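Local structure of TRAP dicarboxylate transporter-DctP subunit (Rhodobacter sphaeroides, 4PE3) at residues A[109-122]-A[233-245]. The protein probably binds a small organic acid in the periplasm and delivers it to the membrane subunits of a TRAP transporter. Sequence-based numbering, arbitrary orientation.
Sequences IANPVGAWADPAQM and VYPGFHSLPLVEV. With EDO (1,2-ethanediol), chain D.
Leu-242 N donates to Ala-110 O (2.9 Å) at the end of helix 104-110, and Gly-114 N reaches His-238 O (3.2 Å) from above its carbonyl plane; Gly-114 lies in the type II beta turn from Pro-112 to Ala-115. Glycine suits this turn because a side chain would jam against the preceding carbonyl. Asn-111, leaving the helix, uses both ends of its amide: OD1 accepts from Leu-240 N in a nearly straight bond (2.9 Å, 168°), while ND2, with the hydroxyl in the amide plane, donates to Ser-239 OG (3.0 Å). A leucine in its place would probably leave Leu-240 N and Ser-239 OG without these partners. Leu-240, its CG turned anti to the backbone N (chi1 -160°), brings its end nearer segment 109-122, where its apolar fork touches two sides at once: CD1 meets Trp-116 CB (3.6 Å) and Pro-119, CD2 the methyl CE of selenomethionine Met-122 (3.6 Å). A water donates to both Ala-110 O and Leu-240 O. Segment 233-245 thus runs from the four-stranded sheet's side, where His-238 NE2 is hydrogen-bonded to Asp-213 OD2, into strand 243-248 of the five-stranded sheet, while helix 324-339 packs on Trp-116 and helix 180-187 on Val-113, consistent with a linker between the two lobes of a solute-binding protein.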
loop_
_atom_site.group_PDB
_atom_site.type_symbol
_atom_site.label_atom_id
_atom_site.label_comp_id
_atom_site.label_asym_id
_atom_site.label_seq_id
_atom_site.Cartn_x
_atom_site.Cartn_y
_atom_site.Cartn_z
ATOM N N ILE A 109 -5.187 3.020 -8.205
ATOM C CA ILE A 109 -5.796 2.116 -7.242
ATOM C C ILE A 109 -4.748 1.562 -6.252
ATOM O O ILE A 109 -5.063 1.278 -5.096
ATOM C CB ILE A 109 -6.536 0.935 -7.926
ATOM C CG1 ILE A 109 -7.510 0.316 -6.940
ATOM C CG2 ILE A 109 -5.549 -0.118 -8.507
ATOM C CD1 ILE A 109 -8.430 -0.719 -7.579
ATOM N N ALA A 110 -3.498 1.442 -6.694
ATOM C CA ALA A 110 -2.471 0.821 -5.865
ATOM C C ALA A 110 -2.088 1.716 -4.700
ATOM O O ALA A 110 -1.734 1.253 -3.610
ATOM C CB ALA A 110 -1.249 0.503 -6.685
ATOM N N ASN A 111 -2.142 3.023 -4.906
ATOM C CA ASN A 111 -1.807 3.960 -3.826
ATOM C C ASN A 111 -2.408 5.318 -4.118
ATOM O O ASN A 111 -1.723 6.217 -4.628
ATOM C CB ASN A 111 -0.293 4.052 -3.652
ATOM C CG ASN A 111 0.116 4.554 -2.278
ATOM O OD1 ASN A 111 -0.698 4.902 -1.444
ATOM N ND2 ASN A 111 1.428 4.579 -2.039
ATOM N N PRO A 112 -3.706 5.451 -3.861
ATOM C CA PRO A 112 -4.362 6.736 -4.091
ATOM C C PRO A 112 -3.987 7.668 -2.952
ATOM O O PRO A 112 -4.575 7.633 -1.871
ATOM C CB PRO A 112 -5.841 6.385 -4.076
ATOM C CG PRO A 112 -5.923 5.159 -3.207
ATOM C CD PRO A 112 -4.643 4.414 -3.398
ATOM N N VAL A 113 -2.913 8.399 -3.195
ATOM C CA VAL A 113 -2.222 9.160 -2.167
ATOM C C VAL A 113 -3.212 10.006 -1.389
ATOM O O VAL A 113 -3.979 10.771 -1.968
ATOM C CB VAL A 113 -1.143 10.033 -2.829
ATOM C CG1 VAL A 113 -0.514 10.970 -1.819
ATOM C CG2 VAL A 113 -0.080 9.170 -3.497
ATOM N N GLY A 114 -3.228 9.825 -0.080
ATOM C CA GLY A 114 -4.045 10.621 0.813
ATOM C C GLY A 114 -5.405 10.038 1.178
ATOM O O GLY A 114 -6.113 10.543 2.043
ATOM N N ALA A 115 -5.797 8.961 0.516
ATOM C CA ALA A 115 -7.114 8.397 0.762
ATOM C C ALA A 115 -7.294 7.764 2.138
ATOM O O ALA A 115 -8.397 7.751 2.672
ATOM C CB ALA A 115 -7.435 7.365 -0.297
ATOM N N TRP A 116 -6.219 7.203 2.692
ATOM C CA TRP A 116 -6.353 6.281 3.817
ATOM C C TRP A 116 -5.643 6.760 5.091
ATOM O O TRP A 116 -4.572 7.358 5.030
ATOM C CB TRP A 116 -5.798 4.890 3.455
ATOM C CG TRP A 116 -6.271 4.361 2.132
ATOM C CD1 TRP A 116 -5.489 3.948 1.099
ATOM C CD2 TRP A 116 -7.624 4.204 1.705
ATOM N NE1 TRP A 116 -6.266 3.556 0.053
ATOM C CE2 TRP A 116 -7.581 3.668 0.405
ATOM C CE3 TRP A 116 -8.863 4.439 2.298
ATOM C CZ2 TRP A 116 -8.723 3.399 -0.323
ATOM C CZ3 TRP A 116 -10.015 4.144 1.564
ATOM C CH2 TRP A 116 -9.930 3.629 0.272
ATOM N N ALA A 117 -6.273 6.470 6.225
ATOM C CA ALA A 117 -5.727 6.764 7.554
ATOM C C ALA A 117 -5.461 5.482 8.337
ATOM O O ALA A 117 -4.936 5.526 9.451
ATOM C CB ALA A 117 -6.685 7.646 8.317
ATOM N N ASP A 118 -5.828 4.341 7.753
ATOM C CA ASP A 118 -5.638 3.053 8.399
ATOM C C ASP A 118 -5.832 1.956 7.371
ATOM O O ASP A 118 -6.697 2.094 6.490
ATOM C CB ASP A 118 -6.650 2.828 9.508
ATOM C CG ASP A 118 -6.304 1.626 10.344
ATOM O OD1 ASP A 118 -5.419 1.738 11.225
ATOM O OD2 ASP A 118 -6.846 0.544 10.069
ATOM N N PRO A 119 -5.096 0.825 7.495
ATOM C CA PRO A 119 -5.304 -0.233 6.497
ATOM C C PRO A 119 -6.746 -0.740 6.444
ATOM O O PRO A 119 -7.186 -1.163 5.382
ATOM C CB PRO A 119 -4.346 -1.337 6.951
ATOM C CG PRO A 119 -3.241 -0.614 7.645
ATOM C CD PRO A 119 -3.871 0.589 8.285
ATOM N N ALA A 120 -7.474 -0.713 7.552
ATOM C CA ALA A 120 -8.853 -1.206 7.541
ATOM C C ALA A 120 -9.714 -0.461 6.521
ATOM O O ALA A 120 -10.636 -1.034 5.938
ATOM C CB ALA A 120 -9.464 -1.119 8.924
ATOM N N GLN A 121 -9.432 0.822 6.321
ATOM C CA GLN A 121 -10.212 1.607 5.366
ATOM C C GLN A 121 -10.005 1.104 3.943
ATOM O O GLN A 121 -10.968 0.883 3.203
ATOM C CB GLN A 121 -9.860 3.085 5.446
ATOM C CG GLN A 121 -10.219 3.746 6.768
ATOM C CD GLN A 121 -9.781 5.192 6.830
ATOM O OE1 GLN A 121 -8.911 5.644 6.088
ATOM N NE2 GLN A 121 -10.405 5.939 7.717
HETATM N N MSE A 122 -8.753 0.911 3.558
HETATM C CA MSE A 122 -8.448 0.404 2.217
HETATM C C MSE A 122 -8.995 -1.013 1.998
HETATM O O MSE A 122 -9.545 -1.339 0.937
HETATM C CB MSE A 122 -6.941 0.471 1.982
HETATM C CG MSE A 122 -6.519 0.073 0.571
HETATM SE SE MSE A 122 -6.247 -1.820 0.357
HETATM C CE MSE A 122 -4.515 -2.005 1.150
ATOM N N VAL A 233 4.251 12.320 11.988
ATOM C CA VAL A 233 2.812 12.170 11.955
ATOM C C VAL A 233 2.513 10.687 11.862
ATOM O O VAL A 233 2.930 9.997 10.915
ATOM C CB VAL A 233 2.159 12.953 10.803
ATOM C CG1 VAL A 233 0.637 12.869 10.890
ATOM C CG2 VAL A 233 2.563 14.413 10.833
ATOM N N TYR A 234 1.776 10.193 12.853
ATOM C CA TYR A 234 1.413 8.796 12.960
ATOM C C TYR A 234 0.033 8.690 13.600
ATOM O O TYR A 234 -0.192 9.293 14.663
ATOM C CB TYR A 234 2.436 8.040 13.841
ATOM C CG TYR A 234 1.950 6.644 14.102
ATOM C CD1 TYR A 234 2.135 5.648 13.152
ATOM C CD2 TYR A 234 1.245 6.332 15.251
ATOM C CE1 TYR A 234 1.633 4.360 13.339
ATOM C CE2 TYR A 234 0.732 5.043 15.462
ATOM C CZ TYR A 234 0.941 4.060 14.506
ATOM O OH TYR A 234 0.407 2.804 14.737
ATOM N N PRO A 235 -0.903 7.942 12.980
ATOM C CA PRO A 235 -0.763 7.284 11.689
ATOM C C PRO A 235 -0.493 8.269 10.580
ATOM O O PRO A 235 -0.867 9.442 10.676
ATOM C CB PRO A 235 -2.130 6.602 11.506
ATOM C CG PRO A 235 -2.583 6.350 12.879
ATOM C CD PRO A 235 -2.184 7.610 13.612
ATOM N N GLY A 236 0.226 7.840 9.561
ATOM C CA GLY A 236 0.456 8.684 8.410
ATOM C C GLY A 236 -0.816 9.013 7.643
ATOM O O GLY A 236 -1.903 8.504 7.936
ATOM N N PHE A 237 -0.658 9.848 6.626
ATOM C CA PHE A 237 -1.809 10.402 5.918
ATOM C C PHE A 237 -1.671 10.336 4.407
ATOM O O PHE A 237 -2.486 10.940 3.705
ATOM C CB PHE A 237 -2.059 11.865 6.342
ATOM C CG PHE A 237 -0.868 12.750 6.167
ATOM C CD1 PHE A 237 -0.591 13.309 4.945
ATOM C CD2 PHE A 237 -0.002 12.997 7.227
ATOM C CE1 PHE A 237 0.508 14.107 4.761
ATOM C CE2 PHE A 237 1.120 13.771 7.046
ATOM C CZ PHE A 237 1.386 14.321 5.811
ATOM N N HIS A 238 -0.689 9.610 3.867
ATOM C CA HIS A 238 -0.489 9.723 2.435
ATOM C C HIS A 238 -0.108 8.495 1.627
ATOM O O HIS A 238 -0.381 8.482 0.431
ATOM C CB HIS A 238 0.466 10.863 2.113
ATOM C CG HIS A 238 1.891 10.446 2.069
ATOM N ND1 HIS A 238 2.657 10.266 3.200
ATOM C CD2 HIS A 238 2.686 10.137 1.019
ATOM C CE1 HIS A 238 3.860 9.853 2.847
ATOM N NE2 HIS A 238 3.909 9.781 1.528
ATOM N N SER A 239 0.507 7.462 2.208
ATOM C CA SER A 239 1.005 6.349 1.415
ATOM C C SER A 239 0.668 5.002 2.050
ATOM O O SER A 239 1.114 4.706 3.163
ATOM C CB SER A 239 2.505 6.452 1.222
ATOM O OG SER A 239 2.911 5.342 0.420
ATOM N N LEU A 240 -0.119 4.188 1.357
ATOM C CA LEU A 240 -0.544 2.899 1.854
ATOM C C LEU A 240 -0.600 1.961 0.644
ATOM O O LEU A 240 -1.648 1.837 -0.001
ATOM C CB LEU A 240 -1.908 3.021 2.545
ATOM C CG LEU A 240 -2.305 1.905 3.515
ATOM C CD1 LEU A 240 -3.502 2.332 4.386
ATOM C CD2 LEU A 240 -2.625 0.645 2.759
ATOM N N PRO A 241 0.526 1.328 0.294
ATOM C CA PRO A 241 0.568 0.548 -0.946
ATOM C C PRO A 241 -0.289 -0.721 -0.927
ATOM O O PRO A 241 -0.376 -1.423 0.072
ATOM C CB PRO A 241 2.045 0.182 -1.092
ATOM C CG PRO A 241 2.781 1.149 -0.219
ATOM C CD PRO A 241 1.858 1.508 0.892
ATOM N N LEU A 242 -0.920 -1.007 -2.062
ATOM C CA LEU A 242 -1.743 -2.201 -2.252
ATOM C C LEU A 242 -0.882 -3.327 -2.799
ATOM O O LEU A 242 -0.236 -3.171 -3.831
ATOM C CB LEU A 242 -2.888 -1.899 -3.227
ATOM C CG LEU A 242 -4.036 -2.883 -3.366
ATOM C CD1 LEU A 242 -5.264 -2.247 -3.992
ATOM C CD2 LEU A 242 -3.593 -4.040 -4.225
ATOM N N VAL A 243 -0.865 -4.436 -2.071
ATOM C CA VAL A 243 -0.238 -5.671 -2.549
ATOM C C VAL A 243 -1.351 -6.649 -2.894
ATOM O O VAL A 243 -2.256 -6.911 -2.092
ATOM C CB VAL A 243 0.721 -6.242 -1.494
ATOM C CG1 VAL A 243 1.037 -7.680 -1.752
ATOM C CG2 VAL A 243 1.971 -5.414 -1.485
ATOM N N GLU A 244 -1.361 -7.091 -4.144
ATOM C CA GLU A 244 -2.390 -8.013 -4.596
ATOM C C GLU A 244 -1.930 -9.459 -4.470
ATOM O O GLU A 244 -0.733 -9.754 -4.655
ATOM C CB GLU A 244 -2.749 -7.755 -6.065
ATOM C CG GLU A 244 -1.616 -7.991 -7.065
ATOM C CD GLU A 244 -2.039 -7.724 -8.493
ATOM O OE1 GLU A 244 -1.851 -6.586 -8.973
ATOM O OE2 GLU A 244 -2.568 -8.657 -9.161
ATOM N N VAL A 245 -2.873 -10.337 -4.126
ATOM C CA VAL A 245 -2.695 -11.785 -4.216
ATOM C C VAL A 245 -3.639 -12.216 -5.326
ATOM O O VAL A 245 -4.859 -12.070 -5.212
ATOM C CB VAL A 245 -3.075 -12.499 -2.900
ATOM C CG1 VAL A 245 -2.914 -13.982 -3.006
ATOM C CG2 VAL A 245 -2.225 -11.969 -1.747
HETATM C C1 EDO D . -0.578 0.934 11.835
HETATM O O1 EDO D . 0.557 1.141 12.687
HETATM C C2 EDO D . -0.628 1.980 10.723
HETATM O O2 EDO D . -0.917 3.261 11.265
HETATM O O HOH W 1 -3.823 1.557 -1.501
HETATM O O HOH W 2 -5.421 11.820 4.506
#